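Side-chain contacts in Rho-related gtp-binding protein RHOD (Homo sapiens, PDB 2J1L), which is a small GTP-binding protein of the Rho branch of the Ras family, held here with guanosine-5'-diphosphate and a magnesium ion: residues A184-S189 against F200-E205; T48-V53 against I142-K147; N123-W128 against R178-V183. All coordinates share one frame; numbering follows the deposited sequence.

Contact 1 (A184-S189 against F200-E205); sequences AYLECS and FQEAAE. With GDP (guanosine-5'-diphosphate), chain B.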
loop_
_atom_site.group_PDB
_atom_site.type_symbol
_atom_site.label_atom_id
_atom_site.label_comp_id
_atom_site.label_asym_id
_atom_site.label_seq_id
_atom_site.Cartn_x
_atom_site.Cartn_y
_atom_site.Cartn_z
ATOM N N ALA A 184 8.911 5.694 -0.742
ATOM C CA ALA A 184 9.003 4.788 -1.886
ATOM C C ALA A 184 7.646 4.536 -2.532
ATOM O O ALA A 184 6.587 4.813 -1.953
ATOM C CB ALA A 184 9.606 3.470 -1.450
ATOM N N TYR A 185 7.703 3.976 -3.733
ATOM C CA TYR A 185 6.530 3.484 -4.416
ATOM C C TYR A 185 6.782 2.055 -4.844
ATOM O O TYR A 185 7.812 1.739 -5.428
ATOM C CB TYR A 185 6.192 4.331 -5.630
ATOM C CG TYR A 185 5.142 3.693 -6.505
ATOM C CD1 TYR A 185 3.801 3.807 -6.207
ATOM C CD2 TYR A 185 5.498 2.943 -7.621
ATOM C CE1 TYR A 185 2.846 3.187 -6.993
ATOM C CE2 TYR A 185 4.547 2.332 -8.409
ATOM C CZ TYR A 185 3.241 2.454 -8.090
ATOM O OH TYR A 185 2.316 1.853 -8.878
ATOM N N LEU A 186 5.820 1.192 -4.546
ATOM C CA LEU A 186 5.914 -0.214 -4.858
ATOM C C LEU A 186 4.603 -0.683 -5.427
ATOM O O LEU A 186 3.571 -0.051 -5.251
ATOM C CB LEU A 186 6.220 -0.992 -3.597
ATOM C CG LEU A 186 7.510 -0.596 -2.867
ATOM C CD1 LEU A 186 7.397 -0.857 -1.346
ATOM C CD2 LEU A 186 8.693 -1.329 -3.499
ATOM N N GLU A 187 4.661 -1.810 -6.104
ATOM C CA GLU A 187 3.504 -2.410 -6.750
ATOM C C GLU A 187 3.484 -3.895 -6.504
ATOM O O GLU A 187 4.547 -4.537 -6.398
ATOM C CB GLU A 187 3.613 -2.248 -8.241
ATOM C CG GLU A 187 3.401 -0.872 -8.701
ATOM C CD GLU A 187 3.457 -0.785 -10.212
ATOM O OE1 GLU A 187 3.918 -1.748 -10.860
ATOM O OE2 GLU A 187 3.026 0.255 -10.744
ATOM N N CYS A 188 2.279 -4.446 -6.487
ATOM C CA CYS A 188 2.104 -5.864 -6.268
ATOM C C CYS A 188 0.761 -6.306 -6.791
ATOM O O CYS A 188 -0.112 -5.483 -7.061
ATOM C CB CYS A 188 2.161 -6.143 -4.784
ATOM S SG CYS A 188 0.907 -5.213 -3.916
ATOM N N SER A 189 0.624 -7.617 -6.938
ATOM C CA SER A 189 -0.648 -8.251 -7.197
ATOM C C SER A 189 -0.840 -9.312 -6.133
ATOM O O SER A 189 -0.067 -10.263 -6.069
ATOM C CB SER A 189 -0.661 -8.904 -8.584
ATOM O OG SER A 189 -1.869 -9.634 -8.788
ATOM N N PHE A 200 6.156 -5.731 2.140
ATOM C CA PHE A 200 6.225 -5.685 3.588
ATOM C C PHE A 200 7.660 -5.713 4.106
ATOM O O PHE A 200 7.910 -5.304 5.224
ATOM C CB PHE A 200 5.385 -6.791 4.204
ATOM C CG PHE A 200 3.915 -6.549 4.072
ATOM C CD1 PHE A 200 3.238 -5.753 4.999
ATOM C CD2 PHE A 200 3.195 -7.084 3.011
ATOM C CE1 PHE A 200 1.909 -5.521 4.877
ATOM C CE2 PHE A 200 1.841 -6.845 2.902
ATOM C CZ PHE A 200 1.208 -6.050 3.827
ATOM N N GLN A 201 8.595 -6.183 3.295
ATOM C CA GLN A 201 10.006 -6.113 3.638
ATOM C C GLN A 201 10.552 -4.700 3.502
ATOM O O GLN A 201 11.321 -4.253 4.348
ATOM C CB GLN A 201 10.827 -7.046 2.743
ATOM C CG GLN A 201 10.941 -8.441 3.285
ATOM C CD GLN A 201 11.812 -9.299 2.430
ATOM O OE1 GLN A 201 12.933 -9.624 2.817
ATOM N NE2 GLN A 201 11.320 -9.670 1.251
ATOM N N GLU A 202 10.195 -4.019 2.420
ATOM C CA GLU A 202 10.509 -2.599 2.288
ATOM C C GLU A 202 9.897 -1.822 3.431
ATOM O O GLU A 202 10.558 -1.017 4.071
ATOM C CB GLU A 202 9.974 -2.035 0.984
ATOM C CG GLU A 202 11.065 -1.834 -0.057
ATOM C CD GLU A 202 12.070 -0.764 0.360
ATOM O OE1 GLU A 202 11.733 0.445 0.301
ATOM O OE2 GLU A 202 13.199 -1.146 0.751
ATOM N N ALA A 203 8.621 -2.077 3.679
ATOM C CA ALA A 203 7.919 -1.493 4.808
ATOM C C ALA A 203 8.774 -1.606 6.091
ATOM O O ALA A 203 9.095 -0.601 6.733
ATOM C CB ALA A 203 6.567 -2.184 4.976
ATOM N N ALA A 204 9.169 -2.829 6.434
ATOM C CA ALA A 204 10.014 -3.082 7.600
ATOM C C ALA A 204 11.329 -2.298 7.563
ATOM O O ALA A 204 11.695 -1.664 8.537
ATOM C CB ALA A 204 10.298 -4.568 7.710
ATOM N N GLU A 205 12.038 -2.361 6.442
ATOM C CA GLU A 205 13.319 -1.673 6.308
ATOM C C GLU A 205 13.108 -0.176 6.550
ATOM O O GLU A 205 13.783 0.439 7.385
ATOM C CB GLU A 205 13.971 -1.952 4.933
ATOM C CG GLU A 205 14.834 -3.242 4.915
ATOM C CD GLU A 205 15.160 -3.822 3.503
ATOM O OE1 GLU A 205 14.235 -4.066 2.690
ATOM O OE2 GLU A 205 16.358 -4.086 3.229
HETATM P PB GDP B . -10.122 -3.652 0.580
HETATM O O1B GDP B . -9.615 -4.596 1.624
HETATM O O2B GDP B . -9.228 -2.465 0.405
HETATM O O3B GDP B . -11.508 -3.194 0.962
HETATM O O3A GDP B . -10.144 -4.432 -0.812
HETATM P PA GDP B . -10.231 -6.053 -0.769
HETATM O O1A GDP B . -8.947 -6.707 -0.316
HETATM O O2A GDP B . -11.332 -6.448 0.180
HETATM O "O5'" GDP B . -10.521 -6.445 -2.312
HETATM C "C5'" GDP B . -11.503 -5.762 -3.078
HETATM C "C4'" GDP B . -11.780 -6.503 -4.374
HETATM O "O4'" GDP B . -10.642 -6.561 -5.255
HETATM C "C3'" GDP B . -12.131 -7.964 -4.087
HETATM O "O3'" GDP B . -12.941 -8.503 -5.147
HETATM C "C2'" GDP B . -10.811 -8.665 -4.151
HETATM O "O2'" GDP B . -10.930 -10.042 -4.464
HETATM C "C1'" GDP B . -10.192 -7.935 -5.309
HETATM N N9 GDP B . -8.732 -8.007 -5.246
HETATM C C8 GDP B . -7.923 -7.821 -4.184
HETATM N N7 GDP B . -6.617 -7.930 -4.568
HETATM C C5 GDP B . -6.603 -8.192 -5.882
HETATM C C6 GDP B . -5.574 -8.415 -6.897
HETATM O O6 GDP B . -4.341 -8.392 -6.612
HETATM N N1 GDP B . -6.009 -8.647 -8.139
HETATM C C2 GDP B . -7.316 -8.683 -8.476
HETATM N N2 GDP B . -7.656 -8.932 -9.762
HETATM N N3 GDP B . -8.317 -8.484 -7.600
HETATM C C4 GDP B . -7.999 -8.238 -6.319
#
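Leu186 and Glu202 carry the tight part of this contact: CD1 of Leu186 lies 3.7 Å from CB of Glu202 and 4.0 Å from its CG, so one methyl branch rests on the aliphatic root of the glutamate. The leucine lies roughly perpendicular to the glutamate chain. Leu186 sends CG out beside its backbone N (chi1 -58°), and it also packs on Ile142 of the neighbouring strand. Further out the grip slackens. The glutamate chain bends at chi2 (-66°) and carries its carboxylate past the leucine toward Ala184, where OE1 of Glu202 stands 4.1 Å from CB of Ala184. That is a loose touch of a methyl on a charged oxygen, and the whole contact lies near the surface. No hydrogen bond links the two segments. In the Ras-type fold this places edge strand 184-187 against C-terminal helix 196-209, which packs on the sheet; Leu186 and Ala184 both direct their CB at that helix. The side chains of Tyr185 and Glu187 take no part and bond to each other: OH of Tyr185 donates to OE2 of Glu187 over 2.6 Å, and OE2 accepts with its lone pair on the side away from OE1. The same OE2 forms a salt bridge with Arg151. Beyond the strand, Ser189 brings OG to 3.5 Å from O6 of the GDP guanine, while hydrogen bonds to Asp149 and Leu192 hold that hydroxyl.

Contact 2 (T48-V53 against I142-K147); sequences TSLLMV and IVVGCK. With MG (magnesium ion), chain C; GDP (guanosine-5'-diphosphate), chain B.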
loop_
_atom_site.group_PDB
_atom_site.type_symbol
_atom_site.label_atom_id
_atom_site.label_comp_id
_atom_site.label_asym_id
_atom_site.label_seq_id
_atom_site.Cartn_x
_atom_site.Cartn_y
_atom_site.Cartn_z
ATOM N N THR A 48 -7.154 -5.664 2.405
ATOM C CA THR A 48 -7.369 -6.907 3.151
ATOM C C THR A 48 -6.735 -8.089 2.419
ATOM O O THR A 48 -6.126 -8.955 3.029
ATOM C CB THR A 48 -8.872 -7.170 3.397
ATOM O OG1 THR A 48 -9.493 -5.990 3.941
ATOM C CG2 THR A 48 -9.059 -8.335 4.367
ATOM N N SER A 49 -6.850 -8.094 1.097
ATOM C CA SER A 49 -6.299 -9.176 0.261
ATOM C C SER A 49 -4.788 -9.236 0.258
ATOM O O SER A 49 -4.187 -10.310 0.210
ATOM C CB SER A 49 -6.774 -9.001 -1.173
ATOM O OG SER A 49 -8.151 -9.287 -1.222
ATOM N N LEU A 50 -4.178 -8.069 0.276
ATOM C CA LEU A 50 -2.734 -7.976 0.388
ATOM C C LEU A 50 -2.324 -8.732 1.657
ATOM O O LEU A 50 -1.409 -9.546 1.665
ATOM C CB LEU A 50 -2.349 -6.492 0.441
ATOM C CG LEU A 50 -0.945 -6.029 0.123
ATOM C CD1 LEU A 50 -0.617 -6.364 -1.327
ATOM C CD2 LEU A 50 -0.849 -4.527 0.370
ATOM N N LEU A 51 -3.084 -8.510 2.713
ATOM C CA LEU A 51 -2.768 -9.059 4.025
ATOM C C LEU A 51 -2.926 -10.547 4.044
ATOM O O LEU A 51 -2.070 -11.246 4.563
ATOM C CB LEU A 51 -3.669 -8.437 5.088
ATOM C CG LEU A 51 -2.877 -7.931 6.276
ATOM C CD1 LEU A 51 -3.801 -7.162 7.218
ATOM C CD2 LEU A 51 -2.171 -9.120 6.956
ATOM N N MET A 52 -4.019 -11.030 3.462
ATOM C CA MET A 52 -4.270 -12.474 3.352
ATOM C C MET A 52 -3.067 -13.156 2.771
ATOM O O MET A 52 -2.509 -14.054 3.376
ATOM C CB MET A 52 -5.439 -12.801 2.409
ATOM C CG MET A 52 -6.778 -12.182 2.756
ATOM S SD MET A 52 -7.265 -12.494 4.451
ATOM N N VAL A 53 -2.684 -12.733 1.575
ATOM C CA VAL A 53 -1.652 -13.440 0.837
ATOM C C VAL A 53 -0.377 -13.474 1.652
ATOM O O VAL A 53 0.239 -14.517 1.842
ATOM C CB VAL A 53 -1.394 -12.777 -0.517
ATOM C CG1 VAL A 53 -0.023 -13.212 -1.063
ATOM C CG2 VAL A 53 -2.566 -13.097 -1.492
ATOM N N ILE A 142 4.922 4.820 2.398
ATOM C CA ILE A 142 5.134 4.141 1.145
ATOM C C ILE A 142 3.804 4.103 0.396
ATOM O O ILE A 142 2.779 3.725 0.974
ATOM C CB ILE A 142 5.506 2.697 1.372
ATOM C CG1 ILE A 142 6.873 2.571 2.009
ATOM C CG2 ILE A 142 5.477 1.918 0.066
ATOM C CD1 ILE A 142 7.231 1.131 2.282
ATOM N N VAL A 143 3.818 4.471 -0.883
ATOM C CA VAL A 143 2.642 4.337 -1.750
ATOM C C VAL A 143 2.681 2.977 -2.376
ATOM O O VAL A 143 3.702 2.627 -2.970
ATOM C CB VAL A 143 2.638 5.387 -2.886
ATOM C CG1 VAL A 143 1.540 5.087 -3.923
ATOM C CG2 VAL A 143 2.459 6.779 -2.309
ATOM N N VAL A 144 1.592 2.208 -2.278
ATOM C CA VAL A 144 1.577 0.872 -2.827
ATOM C C VAL A 144 0.496 0.806 -3.902
ATOM O O VAL A 144 -0.663 1.057 -3.622
ATOM C CB VAL A 144 1.313 -0.222 -1.712
ATOM C CG1 VAL A 144 1.316 -1.674 -2.302
ATOM C CG2 VAL A 144 2.346 -0.106 -0.581
ATOM N N GLY A 145 0.857 0.470 -5.131
ATOM C CA GLY A 145 -0.144 0.216 -6.169
ATOM C C GLY A 145 -0.561 -1.240 -6.205
ATOM O O GLY A 145 0.284 -2.090 -6.413
ATOM N N CYS A 146 -1.844 -1.525 -6.011
ATOM C CA CYS A 146 -2.363 -2.893 -5.906
ATOM C C CYS A 146 -3.102 -3.403 -7.169
ATOM O O CYS A 146 -3.523 -2.621 -8.022
ATOM C CB CYS A 146 -3.331 -2.976 -4.742
ATOM S SG CYS A 146 -2.596 -2.563 -3.102
ATOM N N LYS A 147 -3.267 -4.723 -7.255
ATOM C CA LYS A 147 -3.951 -5.363 -8.362
ATOM C C LYS A 147 -3.267 -5.102 -9.714
ATOM O O LYS A 147 -3.949 -4.945 -10.737
ATOM C CB LYS A 147 -5.409 -4.905 -8.438
ATOM C CG LYS A 147 -6.143 -4.835 -7.122
ATOM C CD LYS A 147 -7.655 -4.884 -7.376
ATOM C CE LYS A 147 -8.459 -4.354 -6.208
ATOM N NZ LYS A 147 -9.792 -3.845 -6.651
HETATM MG MG MG C . -10.905 -4.206 3.313
HETATM P PB GDP B . -10.122 -3.652 0.580
HETATM O O1B GDP B . -9.615 -4.596 1.624
HETATM O O2B GDP B . -9.228 -2.465 0.405
HETATM O O3B GDP B . -11.508 -3.194 0.962
HETATM O O3A GDP B . -10.144 -4.432 -0.812
HETATM P PA GDP B . -10.231 -6.053 -0.769
HETATM O O1A GDP B . -8.947 -6.707 -0.316
HETATM O O2A GDP B . -11.332 -6.448 0.180
HETATM O "O5'" GDP B . -10.521 -6.445 -2.312
HETATM C "C5'" GDP B . -11.503 -5.762 -3.078
HETATM C "C4'" GDP B . -11.780 -6.503 -4.374
HETATM O "O4'" GDP B . -10.642 -6.561 -5.255
HETATM C "C3'" GDP B . -12.131 -7.964 -4.087
HETATM O "O3'" GDP B . -12.941 -8.503 -5.147
HETATM C "C2'" GDP B . -10.811 -8.665 -4.151
HETATM O "O2'" GDP B . -10.930 -10.042 -4.464
HETATM C "C1'" GDP B . -10.192 -7.935 -5.309
HETATM N N9 GDP B . -8.732 -8.007 -5.246
HETATM C C8 GDP B . -7.923 -7.821 -4.184
HETATM N N7 GDP B . -6.617 -7.930 -4.568
HETATM C C5 GDP B . -6.603 -8.192 -5.882
HETATM C C6 GDP B . -5.574 -8.415 -6.897
HETATM O O6 GDP B . -4.341 -8.392 -6.612
HETATM N N1 GDP B . -6.009 -8.647 -8.139
HETATM C C2 GDP B . -7.316 -8.683 -8.476
HETATM N N2 GDP B . -7.656 -8.932 -9.762
HETATM N N3 GDP B . -8.317 -8.484 -7.600
HETATM C C4 GDP B . -7.999 -8.238 -6.319
HETATM O O HOH W 1 -9.560 -3.370 4.826
HETATM O O HOH W 2 -11.657 -6.151 2.735
HETATM O O HOH W 3 -11.431 -5.309 5.086
#
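Val144 is the first residue of strand 141-146 to meet the helix, its CG1 lying 4.5 Å from CD2 of Leu50. Next comes Gly145, whose backbone instead pairs with the edge strand at Leu186. Cys146 then returns to the same side as Val144, with SG 4.4 Å from CD2 of that same Leu50. Both approaches are easy van der Waals distances, and all three side chains are buried. Leu50 reaches them because its CG stands anti to the backbone N (chi1 -160°), and Val196 and Phe200 of helix 196-209 add to the apolar surroundings. This is how the P-loop fold seats its first helix on the central sheet: helix 47-55 follows the phosphate-binding loop, and strand 141-146 ends at the nucleotide base. There Lys147, at the turn after the strand, lays its extended chain over one face of the guanine, with CG of Lys147 3.6 Å from C5 of GDP and CD 3.5 Å from C4. Its NZ makes a weak hydrogen bond to the ribose O4' and is also held by a salt bridge to Asp114 and a hydrogen bond to the carbonyl of Gly44. Across the nucleotide, the start of the helix holds the phosphates. N of Thr48 donates to O1B of GDP over 2.8 Å, nearly straight at 164°, while Ser49 grips O1A of GDP twice, with its amide and, at 2.8 Å, with OG. Thr48 OG1 sits 2.4 Å from the magnesium ion, which also takes O1B and three waters; one of these waters donates to O2A of GDP. A hydrogen bond to Asp88 gives the threonine oxygen a second-shell partner.

Contact 3 (N123-W128 against R178-V183); sequences NIFNRW and RSVGAV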
loop_
_atom_site.group_PDB
_atom_site.type_symbol
_atom_site.label_atom_id
_atom_site.label_comp_id
_atom_site.label_asym_id
_atom_site.label_seq_id
_atom_site.Cartn_x
_atom_site.Cartn_y
_atom_site.Cartn_z
ATOM N N ASN A 123 -7.367 9.866 -4.721
ATOM C CA ASN A 123 -7.600 9.986 -3.290
ATOM C C ASN A 123 -6.361 9.810 -2.408
ATOM O O ASN A 123 -6.380 10.163 -1.216
ATOM C CB ASN A 123 -8.675 8.999 -2.848
ATOM C CG ASN A 123 -10.066 9.501 -3.103
ATOM O OD1 ASN A 123 -10.286 10.696 -3.314
ATOM N ND2 ASN A 123 -11.030 8.585 -3.077
ATOM N N ILE A 124 -5.291 9.266 -2.970
ATOM C CA ILE A 124 -4.045 9.194 -2.240
ATOM C C ILE A 124 -3.669 10.633 -1.951
ATOM O O ILE A 124 -3.429 11.001 -0.810
ATOM C CB ILE A 124 -2.938 8.482 -3.045
ATOM C CG1 ILE A 124 -3.316 7.027 -3.338
ATOM C CG2 ILE A 124 -1.658 8.457 -2.277
ATOM C CD1 ILE A 124 -3.655 6.200 -2.092
ATOM N N PHE A 125 -3.687 11.450 -2.989
ATOM C CA PHE A 125 -3.340 12.852 -2.886
ATOM C C PHE A 125 -4.464 13.711 -2.277
ATOM O O PHE A 125 -4.189 14.556 -1.439
ATOM C CB PHE A 125 -2.981 13.365 -4.279
ATOM C CG PHE A 125 -2.343 14.711 -4.289
ATOM C CD1 PHE A 125 -0.976 14.840 -4.137
ATOM C CD2 PHE A 125 -3.104 15.856 -4.491
ATOM C CE1 PHE A 125 -0.374 16.071 -4.162
ATOM C CE2 PHE A 125 -2.508 17.101 -4.516
ATOM C CZ PHE A 125 -1.141 17.215 -4.350
ATOM N N ASN A 126 -5.715 13.523 -2.697
ATOM C CA ASN A 126 -6.782 14.466 -2.299
ATOM C C ASN A 126 -7.307 14.246 -0.890
ATOM O O ASN A 126 -7.870 15.159 -0.306
ATOM C CB ASN A 126 -7.983 14.422 -3.265
ATOM C CG ASN A 126 -7.607 14.772 -4.683
ATOM O OD1 ASN A 126 -6.627 15.448 -4.911
ATOM N ND2 ASN A 126 -8.380 14.294 -5.648
ATOM N N ARG A 127 -7.137 13.043 -0.361
ATOM C CA ARG A 127 -7.847 12.610 0.836
ATOM C C ARG A 127 -6.909 11.961 1.881
ATOM O O ARG A 127 -7.014 12.294 3.073
ATOM C CB ARG A 127 -9.015 11.701 0.403
ATOM C CG ARG A 127 -9.389 10.491 1.288
ATOM C CD ARG A 127 -10.287 10.868 2.466
ATOM N NE ARG A 127 -10.685 9.709 3.289
ATOM C CZ ARG A 127 -11.511 9.781 4.338
ATOM N NH1 ARG A 127 -12.039 10.943 4.693
ATOM N NH2 ARG A 127 -11.819 8.693 5.040
ATOM N N TRP A 128 -5.983 11.087 1.454
ATOM C CA TRP A 128 -5.096 10.358 2.398
ATOM C C TRP A 128 -3.786 11.068 2.775
ATOM O O TRP A 128 -3.372 10.993 3.932
ATOM C CB TRP A 128 -4.794 8.932 1.916
ATOM C CG TRP A 128 -6.043 8.116 1.701
ATOM C CD1 TRP A 128 -6.522 7.667 0.510
ATOM C CD2 TRP A 128 -6.999 7.705 2.696
ATOM N NE1 TRP A 128 -7.718 7.006 0.690
ATOM C CE2 TRP A 128 -8.028 7.000 2.021
ATOM C CE3 TRP A 128 -7.086 7.857 4.088
ATOM C CZ2 TRP A 128 -9.121 6.435 2.690
ATOM C CZ3 TRP A 128 -8.184 7.298 4.759
ATOM C CH2 TRP A 128 -9.185 6.599 4.056
ATOM N N ARG A 178 6.325 10.954 -5.083
ATOM C CA ARG A 178 7.063 12.191 -4.876
ATOM C C ARG A 178 6.146 13.308 -4.380
ATOM O O ARG A 178 6.501 14.012 -3.436
ATOM C CB ARG A 178 7.838 12.638 -6.135
ATOM C CG ARG A 178 9.099 11.815 -6.371
ATOM C CD ARG A 178 10.089 12.457 -7.354
ATOM N NE ARG A 178 10.017 11.908 -8.724
ATOM C CZ ARG A 178 10.334 10.651 -9.085
ATOM N NH1 ARG A 178 10.240 10.286 -10.366
ATOM N NH2 ARG A 178 10.736 9.748 -8.186
ATOM N N SER A 179 4.958 13.451 -4.964
ATOM C CA SER A 179 4.132 14.612 -4.622
ATOM C C SER A 179 3.462 14.461 -3.263
ATOM O O SER A 179 2.846 15.395 -2.755
ATOM C CB SER A 179 3.123 14.955 -5.724
ATOM O OG SER A 179 2.210 13.912 -5.922
ATOM N N VAL A 180 3.628 13.305 -2.650
ATOM C CA VAL A 180 3.072 13.069 -1.336
ATOM C C VAL A 180 4.159 12.841 -0.259
ATOM O O VAL A 180 3.858 12.535 0.901
ATOM C CB VAL A 180 2.070 11.909 -1.444
ATOM C CG1 VAL A 180 2.091 11.015 -0.213
ATOM C CG2 VAL A 180 0.699 12.466 -1.719
ATOM N N GLY A 181 5.417 13.041 -0.644
ATOM C CA GLY A 181 6.546 12.889 0.272
ATOM C C GLY A 181 6.766 11.460 0.732
ATOM O O GLY A 181 7.297 11.234 1.818
ATOM N N ALA A 182 6.365 10.487 -0.082
ATOM C CA ALA A 182 6.546 9.067 0.293
ATOM C C ALA A 182 8.003 8.660 0.155
ATOM O O ALA A 182 8.705 9.123 -0.741
ATOM C CB ALA A 182 5.705 8.173 -0.553
ATOM N N VAL A 183 8.448 7.772 1.033
ATOM C CA VAL A 183 9.804 7.236 0.954
ATOM C C VAL A 183 9.998 6.247 -0.210
ATOM O O VAL A 183 11.122 5.994 -0.624
ATOM C CB VAL A 183 10.196 6.574 2.282
ATOM C CG1 VAL A 183 11.553 5.912 2.173
ATOM C CG2 VAL A 183 10.201 7.613 3.385
#
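With CG swung anti to its backbone N (chi1 -168°), Phe125 carries its ring across to Ser179 and Val180, although its CB does not itself point at them. The ring presents an edge: CE1 of Phe125 comes within 3.6 Å of the carbonyl O of Ser179, which lies near the ring plane, so the slightly positive rim of the aromatic faces a carbonyl oxygen. Alongside, OG of Ser179 stands 3.8 Å from CD1 of Phe125. That hydroxyl sits between the backbone N and the carbonyl carbon (chi1 63°), a rotation that turns it back along its own helix to bond the carbonyl of Met176; its approach to the phenyl ring is a packing contact. The apolar half of the contact belongs to Val180. CG2 of Val180 comes to the ring obliquely, 3.8 Å from CD1 of Phe125, the two side chains running antiparallel, side by side, and the same methyl lies loosely against the carbonyl O of Ile124 at 4.5 Å. Val180 is buried, whereas Phe125 is exposed. Directly after Val180 the chain turns in a Schellman motif that ends helix 170-179: Gly181, with positive phi, donates its amide to the carbonyl of Arg178, and Ala182 N pairs with Ala177 O. On the other partner a wider pi-type turn spans 124-128, with Asn123 O accepting from the amides of both Arg127 and Trp128. The contact thus joins helix 118-135 to the end of helix 170-179; Met176 packs on both Ile124 and Phe125, and Ile124 reaches on to Leu111 and Phe113 of strand 106-114.

In the fold
From the N terminus, helix 47-55 comes first, and contact 2 closes the longest loop by joining it to strand 141-146. Contact 3 starts inside that loop, on helix 118-135, but finishes beyond it at the end of helix 170-179, so contacts 2 and 3 cross. They also touch, where Ala182 packs on Val143. The chain then runs straight from contact 3 into strand 184-187, and contact 1 closes a short loop to helix 196-209, in series after both others. Strands 141-146 and 184-187 are hydrogen-bonded neighbours, so contacts 1 and 2 share the sheet, and both reach GDP, while contact 3, away from the nucleotide, joins helix 118-135 to the end of helix 170-179 and the turn that follows.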